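Local coordinates for teichoic acid biosynthesis protein F (Staphylococcus epidermidis, PDB 3L7I) that belongs to the teichoic acid biosynthesis proteins, and its modelled part has a GT-B-type fold of two domains, each built round a parallel beta sheet, at residues Q441-T446 with S477-L482; L451-K456 with A496-E501; T530-P535 with V578-M583; L612-D617 with G631-P636. All coordinates share one frame; numbering follows the deposited sequence.

Interaction 1 (Q441-T446 with S477-L482); sequences QTWHGT and SRWDYL
Q441 and L482 pair as a parallel beta bridge, their CA atoms 4.7 Å apart, where strands 438-441 and 481-484 lie side by side in the Rossmann-like sheet of one GT-B domain. Q441 N donates to Y481 O at 2.7 Å, a fairly straight bond at 163°. On the other side of the bridge L482 CA meets Q441 O in a CA-H...O contact. The side chain of Q441 leaves with CG anti to the backbone N (chi1 -180°). That places CG over the centre of the six-membered ring of W479, 3.3 Å from its centroid, as a CH-pi contact. The amide beyond is tilted against the ring plane. Its NE2 and the ring NE1 are both donors and find partners elsewhere, NE2 on A425 O and NE1 on E475. W443 brings its six-membered ring obliquely to that of W479, with planes at 42° and CE3 4.0 Å from CH2. L482 CD1 lies 3.6 Å from Q441 CG and also touches W443 CB. Within its own segment the amide is held by W443 N, which donates to Q441 OE1 at 2.8 Å, in the carbonyl plane and on a lone pair.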
# COMPACT_ATOMS: atom_id res chain seq x y z
N GLN A 441 28.79 21.34 20.64
CA GLN A 441 27.99 22.56 20.57
C GLN A 441 28.76 23.74 21.15
O GLN A 441 29.20 23.70 22.31
CB GLN A 441 26.69 22.40 21.36
CG GLN A 441 25.79 23.62 21.34
CD GLN A 441 25.44 24.08 19.92
OE1 GLN A 441 25.81 25.18 19.52
NE2 GLN A 441 24.73 23.25 19.16
N THR A 442 28.93 24.79 20.36
CA THR A 442 29.76 25.88 20.82
C THR A 442 28.85 26.93 21.37
O THR A 442 29.28 27.78 22.15
CB THR A 442 30.51 26.46 19.66
OG1 THR A 442 29.59 27.08 18.76
CG2 THR A 442 31.23 25.36 18.91
N TRP A 443 27.59 26.84 20.97
CA TRP A 443 26.61 27.94 21.08
C TRP A 443 27.23 29.25 20.58
O TRP A 443 28.31 29.25 20.00
CB TRP A 443 26.01 28.07 22.49
CG TRP A 443 24.71 28.82 22.52
CD1 TRP A 443 24.47 29.99 23.16
CD2 TRP A 443 23.50 28.46 21.85
NE1 TRP A 443 23.17 30.38 22.94
CE2 TRP A 443 22.56 29.47 22.14
CE3 TRP A 443 23.12 27.39 21.04
CZ2 TRP A 443 21.26 29.43 21.64
CZ3 TRP A 443 21.82 27.36 20.54
CH2 TRP A 443 20.91 28.37 20.86
N HIS A 444 26.57 30.37 20.78
CA HIS A 444 27.05 31.60 20.18
C HIS A 444 26.91 32.80 21.11
O HIS A 444 26.43 33.86 20.69
CB HIS A 444 26.26 31.87 18.90
CG HIS A 444 24.79 31.76 19.09
ND1 HIS A 444 24.07 30.67 18.68
CD2 HIS A 444 23.92 32.57 19.73
CE1 HIS A 444 22.80 30.83 19.02
NE2 HIS A 444 22.69 31.97 19.66
N GLY A 445 27.30 32.67 22.36
CA GLY A 445 27.38 33.86 23.19
C GLY A 445 26.80 33.82 24.59
O GLY A 445 25.83 33.12 24.85
N THR A 446 27.41 34.60 25.47
CA THR A 446 26.95 34.73 26.84
C THR A 446 25.55 35.30 26.83
O THR A 446 25.32 36.35 26.22
CB THR A 446 27.85 35.70 27.66
OG1 THR A 446 29.15 35.12 27.85
CG2 THR A 446 27.22 35.96 29.00
N SER A 477 19.71 17.49 24.40
CA SER A 477 20.03 16.17 24.91
C SER A 477 21.05 15.46 24.03
O SER A 477 21.66 14.48 24.45
CB SER A 477 18.77 15.30 25.05
OG SER A 477 18.47 14.59 23.84
N ARG A 478 21.22 15.93 22.80
CA ARG A 478 22.12 15.29 21.86
C ARG A 478 23.53 15.92 21.87
O ARG A 478 24.47 15.37 21.29
CB ARG A 478 21.56 15.37 20.43
CG ARG A 478 20.10 14.97 20.27
CD ARG A 478 19.69 14.93 18.81
NE ARG A 478 19.84 16.22 18.14
CZ ARG A 478 19.77 16.38 16.82
NH1 ARG A 478 19.92 17.58 16.27
NH2 ARG A 478 19.57 15.32 16.04
N TRP A 479 23.65 17.08 22.51
CA TRP A 479 24.93 17.76 22.61
C TRP A 479 25.84 17.00 23.56
O TRP A 479 25.56 16.92 24.75
CB TRP A 479 24.78 19.18 23.14
CG TRP A 479 23.97 20.13 22.30
CD1 TRP A 479 23.51 19.95 21.01
CD2 TRP A 479 23.54 21.42 22.70
NE1 TRP A 479 22.80 21.06 20.60
CE2 TRP A 479 22.81 21.97 21.62
CE3 TRP A 479 23.71 22.17 23.86
CZ2 TRP A 479 22.26 23.23 21.68
CZ3 TRP A 479 23.15 23.41 23.92
CH2 TRP A 479 22.43 23.93 22.84
N ASP A 480 26.92 16.46 23.03
CA ASP A 480 27.85 15.69 23.83
C ASP A 480 28.77 16.65 24.58
O ASP A 480 29.12 16.41 25.73
CB ASP A 480 28.65 14.74 22.93
CG ASP A 480 27.77 13.70 22.24
OD1 ASP A 480 26.95 13.04 22.91
OD2 ASP A 480 27.91 13.54 21.01
N TYR A 481 29.15 17.73 23.90
CA TYR A 481 29.95 18.80 24.49
C TYR A 481 29.26 20.15 24.25
O TYR A 481 28.68 20.37 23.20
CB TYR A 481 31.34 18.81 23.87
CG TYR A 481 32.20 17.64 24.30
CD1 TYR A 481 32.47 17.39 25.65
CD2 TYR A 481 32.76 16.79 23.35
CE1 TYR A 481 33.27 16.32 26.03
CE2 TYR A 481 33.56 15.72 23.74
CZ TYR A 481 33.81 15.49 25.07
OH TYR A 481 34.60 14.43 25.43
N LEU A 482 29.31 21.02 25.25
CA LEU A 482 28.79 22.38 25.17
C LEU A 482 29.84 23.36 25.69
O LEU A 482 30.36 23.21 26.81
CB LEU A 482 27.52 22.51 25.98
CG LEU A 482 27.00 23.94 26.05
CD1 LEU A 482 26.90 24.49 24.66
CD2 LEU A 482 25.67 23.95 26.71

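Interaction 2 (L451-K456 with A496-E501); sequences LANDMK and AFWMDE
L451 and A452 meet F497 through methyl groups, and N453 lies against W498. L451 has CG between its backbone N and carbonyl carbon (chi1 42°). Its two methyls part: CD2 goes to F497 CZ at 3.4 Å, CD1 to A496 CB at 3.6 Å. A452 CB also nears the phenyl, though its place is less certain. Both approach the ring obliquely. N453 CB sits over one face of W498, 4.2 Å from the centroid of the six-membered ring and offset toward its rim. The asparagine amide runs on past the indole, with the two planes 34° apart. N453 ND2 and W498 NE1 are both donors, so their closeness is packing alone. N453 N donates to A496 O at 3.0 Å, but that oxygen is uncertainly placed, so the bond is doubtful. D454 OD2 lies 3.6 Å from A496 CB.

The second shell sets these groups in place. N453 ND2 donates to S495 O, near the end of helix 487-496. D454 OD2 is bonded to Y655 OH. F497 is held between aromatic neighbours: W443 and W479 meet it edge-to-face, and the ring of F493 meets it with planes about 25° apart. W498 rests on F472, N473 and T476 of helix 465-476. The contact thus joins the long loop between strand 438-441 and helix 465-476 to the turn that leaves helix 487-496.

The polar ends of N453 and D454 find partners beyond the segments. Apart from one backbone bond of uncertain geometry, the contact is probably held mainly by apolar and aromatic packing.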
# COMPACT_ATOMS: atom_id res chain seq x y z
N LEU A 451 16.45 32.30 27.74
CA LEU A 451 16.18 31.39 26.61
C LEU A 451 15.86 29.96 27.01
O LEU A 451 16.22 29.51 28.10
CB LEU A 451 17.37 31.36 25.63
CG LEU A 451 18.81 31.32 26.14
CD1 LEU A 451 18.92 30.83 27.57
CD2 LEU A 451 19.64 30.46 25.22
N ALA A 452 15.21 29.23 26.11
CA ALA A 452 14.95 27.81 26.30
C ALA A 452 14.08 27.53 27.54
O ALA A 452 12.97 28.05 27.64
CB ALA A 452 16.26 27.04 26.35
N ASN A 453 14.57 26.71 28.47
CA ASN A 453 13.79 26.36 29.65
C ASN A 453 13.29 27.60 30.43
O ASN A 453 12.23 27.58 31.08
CB ASN A 453 14.64 25.50 30.58
CG ASN A 453 13.81 24.52 31.37
OD1 ASN A 453 12.60 24.40 31.16
ND2 ASN A 453 14.45 23.79 32.27
N ASP A 454 14.05 28.68 30.32
CA ASP A 454 13.90 29.82 31.21
C ASP A 454 12.89 30.83 30.71
O ASP A 454 12.49 31.70 31.48
CB ASP A 454 15.25 30.49 31.45
CG ASP A 454 16.17 29.63 32.31
OD1 ASP A 454 15.70 28.55 32.75
OD2 ASP A 454 17.34 30.02 32.57
N MET A 455 12.48 30.74 29.46
CA MET A 455 11.45 31.64 28.98
C MET A 455 10.14 31.33 29.68
O MET A 455 9.85 30.16 29.98
CB MET A 455 11.27 31.51 27.48
CG MET A 455 12.50 31.91 26.72
SD MET A 455 12.13 32.14 24.98
CE MET A 455 13.79 32.49 24.37
N LYS A 456 9.35 32.36 29.96
CA LYS A 456 8.08 32.13 30.65
C LYS A 456 6.95 31.89 29.66
O LYS A 456 6.19 30.93 29.82
CB LYS A 456 7.75 33.28 31.60
CG LYS A 456 6.91 32.87 32.82
CD LYS A 456 7.65 31.91 33.77
CE LYS A 456 7.33 30.42 33.51
NZ LYS A 456 6.06 29.97 34.16
N ALA A 496 18.98 26.33 31.67
CA ALA A 496 18.28 26.77 30.46
C ALA A 496 18.32 25.74 29.33
O ALA A 496 17.46 25.74 28.44
CB ALA A 496 18.85 28.10 29.97
N PHE A 497 19.32 24.86 29.38
CA PHE A 497 19.50 23.87 28.33
C PHE A 497 19.39 22.44 28.85
O PHE A 497 19.70 21.50 28.11
CB PHE A 497 20.86 24.04 27.66
CG PHE A 497 20.96 25.23 26.76
CD1 PHE A 497 22.18 25.88 26.58
CD2 PHE A 497 19.84 25.70 26.09
CE1 PHE A 497 22.28 26.99 25.74
CE2 PHE A 497 19.93 26.80 25.25
CZ PHE A 497 21.14 27.45 25.07
N TRP A 498 18.97 22.26 30.09
CA TRP A 498 18.90 20.93 30.68
C TRP A 498 20.25 20.22 30.48
O TRP A 498 20.30 19.15 29.86
CB TRP A 498 17.81 20.08 30.01
CG TRP A 498 16.40 20.68 29.90
CD1 TRP A 498 15.39 20.57 30.82
CD2 TRP A 498 15.87 21.43 28.80
NE1 TRP A 498 14.28 21.24 30.37
CE2 TRP A 498 14.53 21.77 29.14
CE3 TRP A 498 16.39 21.87 27.58
CZ2 TRP A 498 13.72 22.51 28.30
CZ3 TRP A 498 15.57 22.61 26.73
CH2 TRP A 498 14.24 22.91 27.10
N MET A 499 21.34 20.81 30.96
CA MET A 499 22.66 20.22 30.72
C MET A 499 23.31 19.73 32.01
O MET A 499 23.03 20.25 33.09
CB MET A 499 23.59 21.24 30.05
CG MET A 499 23.26 21.53 28.61
SD MET A 499 23.96 20.28 27.52
CE MET A 499 25.45 19.94 28.43
N ASP A 500 24.19 18.74 31.91
CA ASP A 500 25.00 18.35 33.05
C ASP A 500 26.25 19.21 33.03
O ASP A 500 26.73 19.54 31.95
CB ASP A 500 25.41 16.88 32.97
CG ASP A 500 24.22 15.94 32.79
OD1 ASP A 500 23.24 16.05 33.56
OD2 ASP A 500 24.29 15.08 31.88
N GLU A 501 26.79 19.58 34.19
CA GLU A 501 28.03 20.34 34.19
C GLU A 501 29.12 19.48 33.59
O GLU A 501 30.09 19.98 33.02
CB GLU A 501 28.40 20.77 35.61
CG GLU A 501 29.74 21.51 35.68
CD GLU A 501 29.83 22.48 36.87
OE1 GLU A 501 29.39 22.11 37.98
OE2 GLU A 501 30.35 23.61 36.67

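Interaction 3 (T530-P535 with V578-M583); sequences THLNLP and VILLRM
L534 packs on V578 and L580, and this is the close part of the contact. One methyl does the work: L534 CD2 lies 4.0 Å from V578 CG1 and 4.2 Å from L580 CD2. The leucine carries CG anti to its own carbonyl carbon (chi1 -61°), which puts CD2 against V578 and L580. Its side chain crosses that of V578 at about a right angle. V578 and L580 alternate with I579, so they present one face of strand 577-581 while I579 points away. I601 of the neighbouring strand 600-602 touches L534, V578 and L580 alike and extends this apolar patch.

The flanks are looser. L532 CD1 only comes within 4.5 Å of L580 CD1, and P535 CG stays equally far from V578 CG2. L532 is instead covered further by L612 and I615. The solvent side is the chain turn itself. N533, exposed, has positive phi and ends helix 522-531 in a Schellman motif. The turn redirects the chain so that L532 and L534 both face the sheet.

In the fold, the segment 530-535 leads from helix 522-531 toward strand 539-543. Strand 577-581 is the next strand in the same parallel sheet, and V578 and L580 bond through their backbones to the strand 539-543 region. The contact therefore sets the end of a helix on the face of a Rossmann-like sheet.

No hydrogen bond crosses between the segments. The contact is purely apolar, which implies that it rests on burial of leucine, valine and proline carbons and has little directional demand.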
# COMPACT_ATOMS: atom_id res chain seq x y z
N THR A 530 42.04 48.72 5.99
CA THR A 530 42.07 49.19 4.60
C THR A 530 41.07 48.43 3.74
O THR A 530 40.63 48.94 2.70
CB THR A 530 43.50 49.18 3.97
OG1 THR A 530 43.98 47.85 3.89
CG2 THR A 530 44.46 50.04 4.79
N HIS A 531 40.68 47.24 4.19
CA HIS A 531 39.62 46.50 3.52
C HIS A 531 38.30 47.27 3.60
O HIS A 531 37.58 47.37 2.60
CB HIS A 531 39.47 45.11 4.11
CG HIS A 531 38.39 44.29 3.47
ND1 HIS A 531 38.49 43.81 2.18
CD2 HIS A 531 37.19 43.89 3.94
CE1 HIS A 531 37.39 43.14 1.88
NE2 HIS A 531 36.58 43.17 2.93
N LEU A 532 37.99 47.83 4.77
CA LEU A 532 36.82 48.70 4.93
C LEU A 532 36.98 50.14 4.38
O LEU A 532 36.04 50.94 4.45
CB LEU A 532 36.40 48.76 6.40
CG LEU A 532 35.94 47.45 7.03
CD1 LEU A 532 36.04 47.49 8.55
CD2 LEU A 532 34.54 47.06 6.59
N ASN A 533 38.15 50.45 3.82
CA ASN A 533 38.46 51.77 3.26
C ASN A 533 38.33 52.91 4.25
O ASN A 533 37.88 54.01 3.92
CB ASN A 533 37.61 52.05 2.02
CG ASN A 533 37.67 50.90 1.03
OD1 ASN A 533 38.68 50.71 0.33
ND2 ASN A 533 36.58 50.12 0.96
N LEU A 534 38.76 52.64 5.47
CA LEU A 534 38.66 53.59 6.55
C LEU A 534 39.78 54.64 6.49
O LEU A 534 40.95 54.30 6.31
CB LEU A 534 38.68 52.85 7.88
CG LEU A 534 37.52 51.88 8.06
CD1 LEU A 534 37.61 51.11 9.36
CD2 LEU A 534 36.24 52.66 8.01
N PRO A 535 39.41 55.92 6.63
CA PRO A 535 40.34 57.02 6.90
C PRO A 535 41.44 56.65 7.89
O PRO A 535 41.25 55.78 8.74
CB PRO A 535 39.42 58.07 7.51
CG PRO A 535 38.12 57.86 6.79
CD PRO A 535 38.04 56.39 6.42
N VAL A 578 35.20 57.78 12.89
CA VAL A 578 34.36 57.19 11.88
C VAL A 578 33.46 56.19 12.61
O VAL A 578 33.89 55.57 13.59
CB VAL A 578 35.24 56.57 10.81
CG1 VAL A 578 35.43 55.09 11.06
CG2 VAL A 578 34.65 56.85 9.47
N ILE A 579 32.21 56.05 12.21
CA ILE A 579 31.32 55.14 12.95
C ILE A 579 30.85 53.91 12.14
O ILE A 579 30.30 54.06 11.03
CB ILE A 579 30.12 55.89 13.55
CG1 ILE A 579 29.31 54.98 14.45
CG2 ILE A 579 29.24 56.50 12.47
CD1 ILE A 579 28.10 55.72 15.04
N LEU A 580 31.08 52.71 12.66
CA LEU A 580 30.64 51.49 11.95
C LEU A 580 29.25 51.07 12.38
O LEU A 580 29.02 50.81 13.57
CB LEU A 580 31.62 50.34 12.17
CG LEU A 580 33.09 50.66 11.94
CD1 LEU A 580 33.98 49.43 12.04
CD2 LEU A 580 33.24 51.32 10.59
N LEU A 581 28.31 51.02 11.44
CA LEU A 581 26.94 50.63 11.75
C LEU A 581 26.70 49.15 11.44
O LEU A 581 26.68 48.73 10.27
CB LEU A 581 25.94 51.49 10.96
CG LEU A 581 26.10 53.00 11.00
CD1 LEU A 581 25.05 53.69 10.14
CD2 LEU A 581 26.03 53.55 12.43
N ARG A 582 26.52 48.35 12.50
CA ARG A 582 26.21 46.94 12.34
C ARG A 582 24.75 46.67 12.66
O ARG A 582 24.40 46.46 13.82
CB ARG A 582 27.12 46.10 13.23
CG ARG A 582 26.74 44.63 13.26
CD ARG A 582 27.95 43.71 13.22
NE ARG A 582 28.22 43.31 11.85
CZ ARG A 582 28.31 42.05 11.45
NH1 ARG A 582 28.18 41.04 12.31
NH2 ARG A 582 28.55 41.79 10.17
N MET A 583 23.92 46.66 11.63
CA MET A 583 22.47 46.54 11.81
C MET A 583 21.91 45.21 11.35
O MET A 583 22.56 44.50 10.59
CB MET A 583 21.80 47.64 10.99
CG MET A 583 22.64 48.89 10.87
SD MET A 583 22.55 49.76 12.42
CE MET A 583 20.91 50.48 12.24

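Interaction 4 (L612-D617 with G631-P636); sequences LFLISD and GILKRP
R635 bends at chi2 (111°) and again at chi3 (91°), and the two turns bring its guanidinium to the carbonyls of L614 and S616. NH1 donates to L614 O at 2.8 Å. It also donates to S616 O at 3.0 Å, and NE reaches the same oxygen at 3.3 Å. S616 O is thus gripped side-on by two nitrogens of one group, and Y630 OH bonds to it as well. Both carbonyl oxygens lie near the guanidinium plane, at its edge. Seen from L614, however, NH1 stands above the carbonyl plane, 53° out of it.

L633 supports the guanidinium from one face, with CD1 above its plane. The same methyl touches F613 CB at 3.9 Å. L633 CD2 meets L614 CD2 at 4.0 Å, the two side chains crossing at about a right angle. Further on, P636 CD packs against D617 O at 3.7 Å. S616 OG turns back to L612 O at 2.7 Å and so ties the exit of helix 609-614 to its last turn.

The contact joins that helix end to the loop before strand 637-640, in the domain of the six-stranded sheet. D617 OD2 bonds to V540 N, and the charged atoms of D617 and R635 are not in contact. The arginine binds L614 O, in the last turn of the helix, and S616 O just past it. Its charge would probably offset part of the negative end of the helix dipole.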
# COMPACT_ATOMS: atom_id res chain seq x y z
N LEU A 612 35.75 43.23 13.46
CA LEU A 612 35.20 44.56 13.66
C LEU A 612 35.47 45.06 15.10
O LEU A 612 35.77 46.25 15.31
CB LEU A 612 33.71 44.61 13.29
CG LEU A 612 33.43 44.47 11.79
CD1 LEU A 612 31.92 44.44 11.48
CD2 LEU A 612 34.12 45.57 11.03
N PHE A 613 35.42 44.17 16.09
CA PHE A 613 35.75 44.61 17.45
C PHE A 613 37.20 45.06 17.52
O PHE A 613 37.48 46.13 18.06
CB PHE A 613 35.51 43.51 18.50
CG PHE A 613 34.08 43.11 18.64
CD1 PHE A 613 33.07 44.04 18.54
CD2 PHE A 613 33.75 41.80 18.90
CE1 PHE A 613 31.75 43.67 18.66
CE2 PHE A 613 32.44 41.43 19.03
CZ PHE A 613 31.44 42.36 18.91
N LEU A 614 38.10 44.24 16.99
CA LEU A 614 39.54 44.50 17.07
C LEU A 614 39.89 45.92 16.66
O LEU A 614 40.69 46.58 17.30
CB LEU A 614 40.32 43.52 16.21
CG LEU A 614 40.65 42.17 16.84
CD1 LEU A 614 41.73 41.49 16.03
CD2 LEU A 614 41.10 42.35 18.28
N ILE A 615 39.27 46.40 15.59
CA ILE A 615 39.57 47.75 15.15
C ILE A 615 38.68 48.83 15.78
O ILE A 615 38.73 49.98 15.36
CB ILE A 615 39.55 47.87 13.61
CG1 ILE A 615 38.12 47.74 13.09
CG2 ILE A 615 40.52 46.87 12.96
CD1 ILE A 615 37.97 48.04 11.60
N SER A 616 37.89 48.49 16.80
CA SER A 616 36.97 49.47 17.39
C SER A 616 37.47 50.07 18.69
O SER A 616 37.79 49.33 19.63
CB SER A 616 35.61 48.85 17.66
OG SER A 616 34.92 48.53 16.47
N ASP A 617 37.51 51.40 18.75
CA ASP A 617 37.94 52.12 19.95
C ASP A 617 36.88 52.13 21.04
O ASP A 617 37.19 52.33 22.20
CB ASP A 617 38.35 53.55 19.60
CG ASP A 617 39.59 53.59 18.72
OD1 ASP A 617 40.72 53.33 19.24
OD2 ASP A 617 39.44 53.86 17.51
N GLY A 631 34.03 42.95 25.56
CA GLY A 631 34.60 43.16 26.88
C GLY A 631 35.97 42.55 27.13
O GLY A 631 36.69 42.95 28.04
N ILE A 632 36.35 41.57 26.32
CA ILE A 632 37.66 41.01 26.45
C ILE A 632 38.71 42.10 26.20
O ILE A 632 39.82 42.04 26.74
CB ILE A 632 37.88 39.88 25.46
CG1 ILE A 632 36.89 38.74 25.73
CG2 ILE A 632 39.33 39.40 25.54
CD1 ILE A 632 36.77 37.73 24.58
N LEU A 633 38.35 43.11 25.41
CA LEU A 633 39.31 44.15 25.02
C LEU A 633 39.51 45.24 26.09
O LEU A 633 40.44 46.04 25.98
CB LEU A 633 38.94 44.77 23.67
CG LEU A 633 38.97 43.81 22.46
CD1 LEU A 633 38.21 44.40 21.22
CD2 LEU A 633 40.38 43.41 22.12
N LYS A 634 38.64 45.24 27.11
CA LYS A 634 38.68 46.23 28.21
C LYS A 634 38.64 47.65 27.66
O LYS A 634 39.43 48.51 28.03
CB LYS A 634 39.90 46.04 29.11
CG LYS A 634 40.08 44.64 29.64
CD LYS A 634 41.18 44.56 30.69
CE LYS A 634 41.84 43.18 30.70
NZ LYS A 634 42.82 43.03 31.83
N ARG A 635 37.70 47.89 26.75
CA ARG A 635 37.55 49.19 26.15
C ARG A 635 36.20 49.74 26.56
O ARG A 635 35.36 49.00 27.06
CB ARG A 635 37.70 49.09 24.61
CG ARG A 635 39.09 49.41 24.09
CD ARG A 635 39.85 48.24 23.52
NE ARG A 635 39.62 48.11 22.09
CZ ARG A 635 40.46 47.55 21.20
NH1 ARG A 635 40.09 47.48 19.93
NH2 ARG A 635 41.64 47.05 21.57
N PRO A 636 35.98 51.05 26.38
CA PRO A 636 34.72 51.68 26.77
C PRO A 636 33.53 51.16 25.97
O PRO A 636 33.61 51.08 24.75
CB PRO A 636 34.94 53.16 26.41
CG PRO A 636 36.40 53.32 26.33
CD PRO A 636 36.93 52.03 25.83

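In the fold
Interactions 1 and 2 belong to the domain of the seven-stranded parallel sheet, and interactions 3 and 4 to that of the six-stranded one. Along the chain, interactions 1 and 2 interleave their segments and close before interaction 3 opens. Interaction 4 follows last. The first two have centres 12 Å apart and touch where F497 and M499 meet L482. The last two have centres 14 Å apart and meet where L532 packs on L612 and I615, and L534 on I615. Interactions 1 and 3 lie 32 Å apart between centres, on opposite sides of the chain's centre. Each pair thus lies within one of the two domains of the GT-B fold.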